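Local coordinates for protein phosphoserine phosphatase RsbX (Bacillus subtilis, PDB 3W42) that dephosphorylates the phosphoserine form of the stressosome protein RsbS and so acts as a negative regulator of sigma-B in the general stress response, at residues A[156-161]-A[178-183]; A[111-116]-A[152-157]; A[37-42]-A[90-95]; A[52-57]-A[83-88]. All coordinates share one frame; numbering follows the deposited sequence.

Interaction 1: residues A[156-161]-A[178-183]; sequences DGLNVP and NSLKMY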
loop_
_atom_site.group_PDB
_atom_site.type_symbol
_atom_site.label_atom_id
_atom_site.label_comp_id
_atom_site.label_asym_id
_atom_site.label_seq_id
_atom_site.Cartn_x
_atom_site.Cartn_y
_atom_site.Cartn_z
ATOM N N ASP A 156 4.604 5.969 -6.008
ATOM C CA ASP A 156 4.941 7.302 -6.505
ATOM C C ASP A 156 4.423 7.634 -7.882
ATOM O O ASP A 156 4.439 8.763 -8.271
ATOM C CB ASP A 156 6.455 7.529 -6.387
ATOM C CG ASP A 156 7.287 6.639 -7.284
ATOM O OD1 ASP A 156 6.715 5.789 -7.987
ATOM O OD2 ASP A 156 8.544 6.821 -7.247
ATOM N N GLY A 157 3.880 6.674 -8.597
ATOM C CA GLY A 157 3.227 6.956 -9.870
ATOM C C GLY A 157 1.936 7.740 -9.699
ATOM O O GLY A 157 1.471 8.307 -10.677
ATOM N N LEU A 158 1.320 7.762 -8.514
ATOM C CA LEU A 158 0.149 8.541 -8.238
ATOM C C LEU A 158 0.622 9.844 -7.534
ATOM O O LEU A 158 1.140 9.819 -6.440
ATOM C CB LEU A 158 -0.796 7.810 -7.301
ATOM C CG LEU A 158 -2.081 8.561 -6.994
ATOM C CD1 LEU A 158 -2.960 8.772 -8.141
ATOM C CD2 LEU A 158 -2.842 7.863 -5.882
ATOM N N ASN A 159 0.401 10.969 -8.246
ATOM C CA ASN A 159 0.847 12.284 -7.815
ATOM C C ASN A 159 -0.401 13.180 -7.743
ATOM O O ASN A 159 -0.947 13.623 -8.727
ATOM C CB ASN A 159 1.852 12.858 -8.795
ATOM C CG ASN A 159 2.407 14.189 -8.350
ATOM O OD1 ASN A 159 2.137 14.671 -7.217
ATOM N ND2 ASN A 159 3.203 14.813 -9.232
ATOM N N VAL A 160 -0.822 13.445 -6.508
ATOM C CA VAL A 160 -2.090 14.143 -6.221
ATOM C C VAL A 160 -1.857 15.281 -5.282
ATOM O O VAL A 160 -1.193 15.109 -4.274
ATOM C CB VAL A 160 -3.116 13.139 -5.523
ATOM C CG1 VAL A 160 -4.402 13.897 -5.155
ATOM C CG2 VAL A 160 -3.387 12.007 -6.417
ATOM N N PRO A 161 -2.369 16.477 -5.544
ATOM C CA PRO A 161 -2.083 17.629 -4.640
ATOM C C PRO A 161 -2.592 17.449 -3.212
ATOM O O PRO A 161 -1.904 17.799 -2.317
ATOM C CB PRO A 161 -2.735 18.817 -5.335
ATOM C CG PRO A 161 -2.801 18.444 -6.751
ATOM C CD PRO A 161 -3.022 16.911 -6.777
ATOM N N ASN A 178 -12.680 6.749 -8.727
ATOM C CA ASN A 178 -13.104 7.585 -9.825
ATOM C C ASN A 178 -12.664 9.024 -9.632
ATOM O O ASN A 178 -12.299 9.735 -10.598
ATOM C CB ASN A 178 -14.594 7.423 -10.053
ATOM C CG ASN A 178 -14.980 6.073 -10.640
ATOM O OD1 ASN A 178 -16.154 5.637 -10.458
ATOM N ND2 ASN A 178 -14.047 5.378 -11.258
ATOM N N SER A 179 -12.652 9.488 -8.371
ATOM C CA SER A 179 -12.204 10.840 -8.029
ATOM C C SER A 179 -10.760 11.098 -8.424
ATOM O O SER A 179 -10.372 12.257 -8.682
ATOM C CB SER A 179 -12.377 11.016 -6.524
ATOM O OG SER A 179 -12.119 12.305 -6.071
ATOM N N LEU A 180 -9.944 10.053 -8.456
ATOM C CA LEU A 180 -8.524 10.120 -8.792
ATOM C C LEU A 180 -8.224 9.928 -10.249
ATOM O O LEU A 180 -7.053 9.952 -10.632
ATOM C CB LEU A 180 -7.778 9.009 -7.977
ATOM C CG LEU A 180 -7.789 9.191 -6.444
ATOM C CD1 LEU A 180 -7.262 7.924 -5.787
ATOM C CD2 LEU A 180 -7.060 10.393 -5.993
ATOM N N LYS A 181 -9.252 9.779 -11.100
ATOM C CA LYS A 181 -8.993 9.372 -12.479
ATOM C C LYS A 181 -8.078 10.359 -13.191
ATOM O O LYS A 181 -7.252 9.896 -14.022
ATOM C CB LYS A 181 -10.311 9.269 -13.219
ATOM C CG LYS A 181 -10.106 9.003 -14.671
ATOM C CD LYS A 181 -11.291 8.660 -15.454
ATOM C CE LYS A 181 -10.849 8.265 -16.906
ATOM N NZ LYS A 181 -10.399 9.447 -17.785
ATOM N N MET A 182 -8.144 11.669 -12.938
ATOM C CA MET A 182 -7.332 12.597 -13.697
ATOM C C MET A 182 -5.862 12.354 -13.529
ATOM O O MET A 182 -5.065 12.792 -14.341
ATOM C CB MET A 182 -7.692 14.024 -13.397
ATOM C CG MET A 182 -7.253 14.523 -12.023
ATOM S SD MET A 182 -7.069 16.289 -11.814
ATOM C CE MET A 182 -5.668 16.583 -12.919
ATOM N N TYR A 183 -5.434 11.710 -12.456
ATOM C CA TYR A 183 -4.028 11.444 -12.139
ATOM C C TYR A 183 -3.527 10.171 -12.750
ATOM O O TYR A 183 -2.360 9.814 -12.593
ATOM C CB TYR A 183 -3.858 11.453 -10.600
ATOM C CG TYR A 183 -4.454 12.609 -9.947
ATOM C CD1 TYR A 183 -3.952 13.869 -10.121
ATOM C CD2 TYR A 183 -5.602 12.444 -9.211
ATOM C CE1 TYR A 183 -4.511 14.984 -9.522
ATOM C CE2 TYR A 183 -6.239 13.530 -8.595
ATOM C CZ TYR A 183 -5.724 14.781 -8.792
ATOM O OH TYR A 183 -6.354 15.839 -8.159
HETATM O O HOH W 1 -0.190 10.607 -11.088
#
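A single water is gripped by three backbone groups across this contact: it donates to O of Y183 at 2.8 Å and to O of G157, and accepts the N-H of N159, pinning the loop 156-161 to the 3-10 turn 181-183. The rest is largely apolar and centres on the Y183 ring, though N159 O also approaches CD1. V160 lays CG2 over one face, 3.8 Å from the ring centroid and 20° off its normal. That methyl lies beside the backbone N of V160, while CG1, anti to that nitrogen (chi1 177°), reaches the CE2 end of the ring. On the opposite face M182 CG sits above the ring centre, clamping the tyrosine between its chain neighbour and the loop. P161 CD and L158 CD1 meet CE1 and CB of Y183, each at 3.7 Å. Deeper, L180 CD2 meets V160 CG2, and L158 and L180 rest on I152 of strand 150-154. Near the loop's start, D156 OD1 binds manganese together with D44 and D189 in this PPM-type phosphatase. With one shared water as the polar link, the segment leaving the metal site is joined to the chain just after helix 173-179 mainly through nonpolar side chains.

Interaction 2: residues A[111-116]-A[152-157]; sequences RFILHS and IIHTDG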
loop_
_atom_site.group_PDB
_atom_site.type_symbol
_atom_site.label_atom_id
_atom_site.label_comp_id
_atom_site.label_asym_id
_atom_site.label_seq_id
_atom_site.Cartn_x
_atom_site.Cartn_y
_atom_site.Cartn_z
ATOM N N ARG A 111 3.315 5.658 -0.085
ATOM C CA ARG A 111 2.637 6.492 0.898
ATOM C C ARG A 111 1.359 5.849 1.410
ATOM O O ARG A 111 0.693 5.117 0.688
ATOM C CB ARG A 111 2.315 7.827 0.304
ATOM C CG ARG A 111 3.534 8.639 -0.292
ATOM C CD ARG A 111 4.647 8.777 0.645
ATOM N NE ARG A 111 4.323 9.569 1.814
ATOM C CZ ARG A 111 4.359 10.905 1.897
ATOM N NH1 ARG A 111 4.864 11.611 0.861
ATOM N NH2 ARG A 111 3.983 11.514 3.020
ATOM N N PHE A 112 1.023 6.152 2.643
ATOM C CA PHE A 112 -0.176 5.684 3.297
ATOM C C PHE A 112 -0.841 6.868 3.972
ATOM O O PHE A 112 -0.197 7.644 4.694
ATOM C CB PHE A 112 0.179 4.629 4.375
ATOM C CG PHE A 112 -0.938 4.171 5.257
ATOM C CD1 PHE A 112 -2.183 3.777 4.782
ATOM C CD2 PHE A 112 -0.724 4.003 6.633
ATOM C CE1 PHE A 112 -3.139 3.268 5.635
ATOM C CE2 PHE A 112 -1.665 3.507 7.488
ATOM C CZ PHE A 112 -2.904 3.135 6.999
ATOM N N ILE A 113 -2.148 7.028 3.722
ATOM C CA ILE A 113 -2.947 8.068 4.322
ATOM C C ILE A 113 -4.236 7.443 4.814
ATOM O O ILE A 113 -4.932 6.797 4.011
ATOM C CB ILE A 113 -3.287 9.233 3.266
ATOM C CG1 ILE A 113 -2.010 9.802 2.624
ATOM C CG2 ILE A 113 -4.096 10.288 4.020
ATOM C CD1 ILE A 113 -1.547 9.132 1.384
ATOM N N LEU A 114 -4.562 7.611 6.078
ATOM C CA LEU A 114 -5.828 7.133 6.659
ATOM C C LEU A 114 -6.565 8.356 7.192
ATOM O O LEU A 114 -6.070 9.091 8.024
ATOM C CB LEU A 114 -5.587 6.053 7.692
ATOM C CG LEU A 114 -6.874 5.423 8.331
ATOM C CD1 LEU A 114 -6.665 3.902 8.633
ATOM C CD2 LEU A 114 -7.410 6.237 9.502
ATOM N N HIS A 115 -7.762 8.573 6.655
ATOM C CA HIS A 115 -8.650 9.702 6.963
ATOM C C HIS A 115 -9.725 9.218 7.893
ATOM O O HIS A 115 -10.416 8.276 7.614
ATOM C CB HIS A 115 -9.346 10.202 5.656
ATOM C CG HIS A 115 -10.402 11.253 5.895
ATOM N ND1 HIS A 115 -10.139 12.573 6.153
ATOM C CD2 HIS A 115 -11.724 11.119 6.076
ATOM C CE1 HIS A 115 -11.250 13.220 6.442
ATOM N NE2 HIS A 115 -12.235 12.329 6.442
ATOM N N SER A 116 -9.872 9.933 9.014
ATOM C CA SER A 116 -10.840 9.674 10.052
ATOM C C SER A 116 -12.060 10.574 9.838
ATOM O O SER A 116 -11.877 11.746 9.535
ATOM C CB SER A 116 -10.103 10.042 11.362
ATOM O OG SER A 116 -10.928 9.737 12.453
ATOM N N ILE A 152 -5.757 5.114 1.742
ATOM C CA ILE A 152 -5.061 4.749 0.521
ATOM C C ILE A 152 -3.630 4.407 0.825
ATOM O O ILE A 152 -2.986 5.066 1.676
ATOM C CB ILE A 152 -5.164 5.868 -0.526
ATOM C CG1 ILE A 152 -4.630 5.419 -1.911
ATOM C CG2 ILE A 152 -4.458 7.151 -0.085
ATOM C CD1 ILE A 152 -4.861 6.443 -3.035
ATOM N N ILE A 153 -3.085 3.445 0.117
ATOM C CA ILE A 153 -1.648 3.186 0.005
ATOM C C ILE A 153 -1.298 3.318 -1.462
ATOM O O ILE A 153 -1.981 2.675 -2.285
ATOM C CB ILE A 153 -1.240 1.788 0.498
ATOM C CG1 ILE A 153 -1.656 1.594 1.968
ATOM C CG2 ILE A 153 0.243 1.576 0.351
ATOM C CD1 ILE A 153 -1.528 0.107 2.426
ATOM N N HIS A 154 -0.299 4.099 -1.840
ATOM C CA HIS A 154 -0.007 4.290 -3.268
ATOM C C HIS A 154 1.458 4.428 -3.556
ATOM O O HIS A 154 2.251 4.975 -2.745
ATOM C CB HIS A 154 -0.767 5.493 -3.808
ATOM C CG HIS A 154 -0.341 6.831 -3.316
ATOM N ND1 HIS A 154 0.729 7.506 -3.863
ATOM C CD2 HIS A 154 -0.830 7.678 -2.367
ATOM C CE1 HIS A 154 0.842 8.695 -3.236
ATOM N NE2 HIS A 154 -0.101 8.820 -2.328
ATOM N N THR A 155 1.880 3.960 -4.719
ATOM C CA THR A 155 3.203 4.199 -5.228
ATOM C C THR A 155 3.366 5.642 -5.729
ATOM O O THR A 155 2.381 6.382 -5.922
ATOM C CB THR A 155 3.636 3.153 -6.262
ATOM O OG1 THR A 155 2.773 3.283 -7.390
ATOM C CG2 THR A 155 3.637 1.742 -5.708
ATOM N N ASP A 156 4.604 5.969 -6.008
ATOM C CA ASP A 156 4.941 7.302 -6.505
ATOM C C ASP A 156 4.423 7.634 -7.882
ATOM O O ASP A 156 4.439 8.763 -8.271
ATOM C CB ASP A 156 6.455 7.529 -6.387
ATOM C CG ASP A 156 7.287 6.639 -7.284
ATOM O OD1 ASP A 156 6.715 5.789 -7.987
ATOM O OD2 ASP A 156 8.544 6.821 -7.247
ATOM N N GLY A 157 3.880 6.674 -8.597
ATOM C CA GLY A 157 3.227 6.956 -9.870
ATOM C C GLY A 157 1.936 7.740 -9.699
ATOM O O GLY A 157 1.471 8.307 -10.677
#
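R111 and H154 lie side by side on one face of the sheet, with CB of R111 over the imidazole, 4.0 Å from the ring centroid of H154. The ring gets there through an uncommon first torsion: CG of H154 stands between its backbone N and carbonyl carbon (chi1 69°). This leaves ND1 facing forward along the chain, where it donates a nearly straight bond to O of T155, 2.9 Å long. The acceptor lies in the imidazole plane, although ND1 itself stands above the carbonyl plane of T155; the bond helps fix the ring's rotation. R111 bends at both chi2 and chi3, carrying its guanidinium away to P124 O, which NH2 reaches. I113 turns CD1 back to meet CG2 of I152 at 3.8 Å and NE2 of H154 at 4.0 Å.

The backbones form an antiparallel ladder of four N-H...O bonds, with R111-H154 and I113-I152 as hydrogen-bonded pairs flanking the non-hydrogen-bonded pair F112-I153. These are neighbouring strands in one of the two sheets of the PPM-type alpha-beta-beta-alpha sandwich. F112 and I153 point to the inner face, between the sheets: CG of F112 is anti to its backbone N (chi1 173°), and CD1 approaches CG1 of I153 at 3.6 Å. I153 then packs on C40 and V42 of strand 37-45, while the face bearing I113 is covered by I163 and L167 of helix 163-169.

Interaction 3: residues A[37-42]-A[90-95]; sequences ELICAV and ASILKI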
loop_
_atom_site.group_PDB
_atom_site.type_symbol
_atom_site.label_atom_id
_atom_site.label_comp_id
_atom_site.label_asym_id
_atom_site.label_seq_id
_atom_site.Cartn_x
_atom_site.Cartn_y
_atom_site.Cartn_z
ATOM N N GLU A 37 -9.355 -10.124 9.866
ATOM C CA GLU A 37 -8.184 -9.312 9.648
ATOM C C GLU A 37 -7.918 -9.090 8.192
ATOM O O GLU A 37 -8.407 -9.786 7.301
ATOM C CB GLU A 37 -6.992 -9.837 10.349
ATOM C CG GLU A 37 -6.559 -11.101 9.858
ATOM C CD GLU A 37 -5.512 -11.740 10.746
ATOM O OE1 GLU A 37 -4.785 -11.131 11.442
ATOM O OE2 GLU A 37 -5.495 -12.927 10.906
ATOM N N LEU A 38 -7.086 -8.073 7.956
ATOM C CA LEU A 38 -6.573 -7.665 6.617
ATOM C C LEU A 38 -5.071 -7.703 6.685
ATOM O O LEU A 38 -4.492 -7.201 7.660
ATOM C CB LEU A 38 -7.009 -6.198 6.252
ATOM C CG LEU A 38 -6.580 -5.632 4.903
ATOM C CD1 LEU A 38 -7.573 -6.200 3.860
ATOM C CD2 LEU A 38 -6.517 -4.063 4.764
ATOM N N ILE A 39 -4.431 -8.124 5.596
ATOM C CA ILE A 39 -3.078 -7.712 5.337
ATOM C C ILE A 39 -3.002 -7.180 3.935
ATOM O O ILE A 39 -3.677 -7.639 2.998
ATOM C CB ILE A 39 -2.072 -8.794 5.510
ATOM C CG1 ILE A 39 -0.669 -8.184 5.465
ATOM C CG2 ILE A 39 -2.251 -9.908 4.492
ATOM C CD1 ILE A 39 0.354 -9.037 6.069
ATOM N N CYS A 40 -2.212 -6.157 3.791
ATOM C CA CYS A 40 -1.966 -5.626 2.434
ATOM C C CYS A 40 -0.598 -4.981 2.399
ATOM O O CYS A 40 0.015 -4.621 3.379
ATOM C CB CYS A 40 -3.034 -4.790 1.812
ATOM S SG CYS A 40 -3.171 -3.222 2.728
ATOM N N ALA A 41 -0.065 -4.950 1.193
ATOM C CA ALA A 41 1.248 -4.378 0.948
ATOM C C ALA A 41 1.307 -3.847 -0.455
ATOM O O ALA A 41 0.689 -4.415 -1.367
ATOM C CB ALA A 41 2.334 -5.392 1.168
ATOM N N VAL A 42 2.102 -2.830 -0.647
ATOM C CA VAL A 42 2.406 -2.229 -1.938
ATOM C C VAL A 42 3.892 -2.011 -2.000
ATOM O O VAL A 42 4.480 -1.502 -1.016
ATOM C CB VAL A 42 1.611 -0.918 -2.176
ATOM C CG1 VAL A 42 2.012 -0.276 -3.495
ATOM C CG2 VAL A 42 0.081 -1.189 -2.090
ATOM N N ALA A 90 8.544 -0.016 -0.005
ATOM C CA ALA A 90 7.411 -0.858 0.318
ATOM C C ALA A 90 6.731 -0.383 1.597
ATOM O O ALA A 90 7.362 0.195 2.479
ATOM C CB ALA A 90 7.869 -2.305 0.557
ATOM N N SER A 91 5.455 -0.705 1.685
ATOM C CA SER A 91 4.599 -0.421 2.815
ATOM C C SER A 91 3.757 -1.599 3.098
ATOM O O SER A 91 3.198 -2.242 2.189
ATOM C CB SER A 91 3.716 0.754 2.534
ATOM O OG SER A 91 4.548 1.906 2.300
ATOM N N ILE A 92 3.614 -1.959 4.396
ATOM C CA ILE A 92 2.864 -3.112 4.840
ATOM C C ILE A 92 1.893 -2.685 5.940
ATOM O O ILE A 92 2.268 -2.009 6.895
ATOM C CB ILE A 92 3.770 -4.212 5.397
ATOM C CG1 ILE A 92 4.793 -4.619 4.314
ATOM C CG2 ILE A 92 2.958 -5.482 5.736
ATOM C CD1 ILE A 92 5.796 -5.718 4.796
ATOM N N LEU A 93 0.616 -3.040 5.771
ATOM C CA LEU A 93 -0.481 -2.679 6.651
ATOM C C LEU A 93 -1.201 -3.936 7.091
ATOM O O LEU A 93 -1.604 -4.754 6.258
ATOM C CB LEU A 93 -1.442 -1.775 5.906
ATOM C CG LEU A 93 -2.723 -1.348 6.618
ATOM C CD1 LEU A 93 -2.427 -0.493 7.849
ATOM C CD2 LEU A 93 -3.666 -0.621 5.691
ATOM N N LYS A 94 -1.461 -4.069 8.382
ATOM C CA LYS A 94 -2.335 -5.102 8.935
ATOM C C LYS A 94 -3.443 -4.432 9.719
ATOM O O LYS A 94 -3.226 -3.412 10.378
ATOM C CB LYS A 94 -1.561 -6.080 9.813
ATOM C CG LYS A 94 -0.720 -7.107 9.028
ATOM C CD LYS A 94 0.215 -7.945 9.899
ATOM C CE LYS A 94 -0.524 -8.784 10.945
ATOM N NZ LYS A 94 -1.150 -9.970 10.407
ATOM N N ILE A 95 -4.631 -5.011 9.662
ATOM C CA ILE A 95 -5.807 -4.505 10.362
ATOM C C ILE A 95 -6.475 -5.638 11.089
ATOM O O ILE A 95 -6.743 -6.678 10.518
ATOM C CB ILE A 95 -6.792 -3.786 9.443
ATOM C CG1 ILE A 95 -6.107 -2.752 8.570
ATOM C CG2 ILE A 95 -7.935 -3.265 10.291
ATOM C CD1 ILE A 95 -7.020 -2.010 7.564
HETATM O O HOH W 2 -2.236 -11.521 12.361
HETATM O O HOH W 3 -3.786 -8.679 9.940
#
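L38 and I95 run alongside each other on one face of the sheet, CD2 of L38 meeting CD1 of I95 at 3.5 Å. The leucine branch reaches there because CG is anti to the backbone N (chi1 -179°). On the same face C40 SG lies 3.9 Å from CB of L93. On the other face I39 crosses K94, its CD1 against the aliphatic CG of the lysine at 3.7 Å, and CB of A41 touches CG1 of I92. Bends at chi3 and chi4 of K94 (61° and 77°) swing NZ to the E37 side, while CG stays against I39. The direct salt bridge is long, E37 OE1 to K94 NZ at 4.0 Å, but two waters span it. One accepts from NZ of K94 and donates to OE1 of E37; the other does the same and also donates to O of L38, at 2.8 Å.

Behind these side chains runs a regular antiparallel ladder of six N-H...O bonds between L38 and I95, C40 and L93, and V42 and S91. The two strands are adjacent in the second sheet of the PPM-type sandwich, and their faces have different neighbours. L93 and I95 pack on F151, and C40 and V42 on I153, both in strand 150-154 of the partner sheet. I39 and I92 instead lie under I74 of helix 71-81. In the next shell, A67 O takes a third bond from NZ of K94, beside those to the two waters, and S91 OG is held by S106 and Y104.

Interaction 4: residues A[52-57]-A[83-88]; sequences ANESSA and KNKRGA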
loop_
_atom_site.group_PDB
_atom_site.type_symbol
_atom_site.label_atom_id
_atom_site.label_comp_id
_atom_site.label_asym_id
_atom_site.label_seq_id
_atom_site.Cartn_x
_atom_site.Cartn_y
_atom_site.Cartn_z
ATOM N N ALA A 52 13.024 -4.789 -11.622
ATOM C CA ALA A 52 12.172 -4.121 -10.608
ATOM C C ALA A 52 11.110 -5.069 -10.167
ATOM O O ALA A 52 10.844 -5.178 -8.975
ATOM C CB ALA A 52 11.565 -2.848 -11.227
ATOM N N ASN A 53 10.488 -5.793 -11.101
ATOM C CA ASN A 53 9.456 -6.762 -10.770
ATOM C C ASN A 53 9.971 -7.846 -9.900
ATOM O O ASN A 53 9.299 -8.245 -8.942
ATOM C CB ASN A 53 8.883 -7.338 -12.074
ATOM C CG ASN A 53 7.705 -8.201 -11.872
ATOM O OD1 ASN A 53 7.837 -9.342 -11.477
ATOM N ND2 ASN A 53 6.549 -7.688 -12.208
ATOM N N GLU A 54 11.164 -8.356 -10.114
ATOM C CA GLU A 54 11.694 -9.388 -9.263
ATOM C C GLU A 54 11.723 -8.952 -7.823
ATOM O O GLU A 54 11.409 -9.746 -6.918
ATOM C CB GLU A 54 13.150 -9.716 -9.737
ATOM C CG GLU A 54 13.912 -10.646 -8.971
ATOM C CD GLU A 54 15.444 -10.693 -9.213
ATOM O OE1 GLU A 54 16.157 -9.689 -9.231
ATOM O OE2 GLU A 54 15.969 -11.810 -9.277
ATOM N N SER A 55 12.128 -7.712 -7.567
ATOM C CA SER A 55 12.151 -7.189 -6.187
ATOM C C SER A 55 10.764 -6.983 -5.642
ATOM O O SER A 55 10.488 -7.458 -4.525
ATOM C CB SER A 55 12.987 -5.913 -6.127
ATOM O OG SER A 55 14.357 -6.181 -6.263
ATOM N N SER A 56 9.873 -6.281 -6.307
ATOM C CA SER A 56 8.552 -6.055 -5.747
ATOM C C SER A 56 7.742 -7.327 -5.646
ATOM O O SER A 56 6.959 -7.489 -4.705
ATOM C CB SER A 56 7.856 -4.945 -6.478
ATOM O OG SER A 56 7.631 -5.310 -7.831
ATOM N N ALA A 57 7.905 -8.243 -6.582
ATOM C CA ALA A 57 7.205 -9.512 -6.548
ATOM C C ALA A 57 7.672 -10.351 -5.382
ATOM O O ALA A 57 6.853 -11.105 -4.827
ATOM C CB ALA A 57 7.408 -10.293 -7.854
ATOM N N LYS A 83 18.702 -8.471 -0.727
ATOM C CA LYS A 83 20.158 -8.615 -0.905
ATOM C C LYS A 83 20.388 -9.256 -2.306
ATOM O O LYS A 83 19.707 -10.174 -2.645
ATOM C CB LYS A 83 20.734 -9.450 0.196
ATOM C CG LYS A 83 22.194 -9.249 0.338
ATOM C CD LYS A 83 22.806 -9.957 1.539
ATOM C CE LYS A 83 24.238 -10.160 1.422
ATOM N NZ LYS A 83 24.648 -11.065 2.551
ATOM N N ASN A 84 21.284 -8.728 -3.090
ATOM C CA ASN A 84 21.504 -9.274 -4.450
ATOM C C ASN A 84 20.386 -9.010 -5.415
ATOM O O ASN A 84 20.471 -9.535 -6.546
ATOM C CB ASN A 84 21.909 -10.753 -4.487
ATOM C CG ASN A 84 23.051 -11.037 -3.556
ATOM O OD1 ASN A 84 22.961 -11.960 -2.683
ATOM N ND2 ASN A 84 24.140 -10.236 -3.649
ATOM N N LYS A 85 19.461 -8.118 -5.083
ATOM C CA LYS A 85 18.393 -7.707 -5.992
ATOM C C LYS A 85 18.463 -6.182 -6.110
ATOM O O LYS A 85 19.229 -5.498 -5.407
ATOM C CB LYS A 85 17.014 -8.171 -5.474
ATOM C CG LYS A 85 16.748 -9.614 -5.428
ATOM C CD LYS A 85 15.292 -9.977 -5.175
ATOM C CE LYS A 85 14.994 -11.471 -5.139
ATOM N NZ LYS A 85 15.765 -12.155 -4.091
ATOM N N ARG A 86 17.600 -5.631 -6.942
ATOM C CA ARG A 86 17.553 -4.167 -7.076
ATOM C C ARG A 86 17.144 -3.484 -5.758
ATOM O O ARG A 86 17.584 -2.387 -5.513
ATOM C CB ARG A 86 16.548 -3.730 -8.129
ATOM C CG ARG A 86 16.944 -4.056 -9.596
ATOM C CD ARG A 86 17.764 -2.974 -10.218
ATOM N NE ARG A 86 17.992 -3.082 -11.650
ATOM C CZ ARG A 86 19.149 -3.453 -12.223
ATOM N NH1 ARG A 86 20.213 -3.888 -11.545
ATOM N NH2 ARG A 86 19.228 -3.350 -13.524
ATOM N N GLY A 87 16.256 -4.104 -4.996
ATOM C CA GLY A 87 15.653 -3.437 -3.869
ATOM C C GLY A 87 14.303 -2.943 -4.215
ATOM O O GLY A 87 13.868 -2.934 -5.354
ATOM N N ALA A 88 13.590 -2.410 -3.193
ATOM C CA ALA A 88 12.242 -1.889 -3.399
ATOM C C ALA A 88 11.873 -0.907 -2.316
ATOM O O ALA A 88 12.353 -1.067 -1.154
ATOM C CB ALA A 88 11.198 -3.016 -3.407
HETATM O O HOH W 4 15.675 -7.161 -8.491
#
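With chi1 at -72°, S55 sets OG beside its own backbone N and aims it from helix 49-65 into the loop at 85-87, while E54, its CG anti to the backbone N, extends outward across K85. The serine oxygen accepts the N-H of G87 at 3.1 Å, a bent bond with an N-H...O angle of 139°. S55 OG in turn donates to a water at 2.8 Å, so the hydroxyl accepts from G87 and donates to the water. The same water accepts from the N-H of R86 and donates to OE1 of E54 at 2.7 Å, so one molecule ties both helix side chains to the loop backbone.

The contact joins the first half of helix 49-65 to the connection between helix 71-81 and strand 88-96, on the helical layer flanking the second sheet of the PPM-type sandwich. G87 has a positive phi (100°) that suits glycine, because it brings that side of CA close to the R86 carbonyl oxygen. That conformation turns the chain into the strand, with CB of S55 passing close to O of G87 at 3.2 Å.

E54 and K85 cross obliquely, OE1 of the glutamate 3.8 Å from CG of the lysine. Their charged ends do not meet: NZ of K85 folds back at chi4 and bonds A81 O at the end of helix 71-81. CB of K85 lies 3.4 Å from OG of S55. G87 is also bonded through its backbone to L46, and A88 rests on I59 further along the helix.

How the interactions relate
Interactions 2 and 3 form the buried centre, each a strand ladder in one of the two sheets. They touch face to face, with T155 and I153 on V42, I153 on C40 and F112 on L93. Interactions 1 and 4 lie farther out, partly buried: interaction 1 pairs a loop with the turn that follows helix 173-179, interaction 4 a helix with a loop. In place of a ladder, mostly apolar interaction 1 has one bridging water, and mostly polar interaction 4 a water plus a direct serine-to-backbone bond. Interaction 1 continues interaction 2 through the shared D156 and G157, with I152 packed against L158 and L180, whereas interaction 4 is nested in the loop closed by interaction 3.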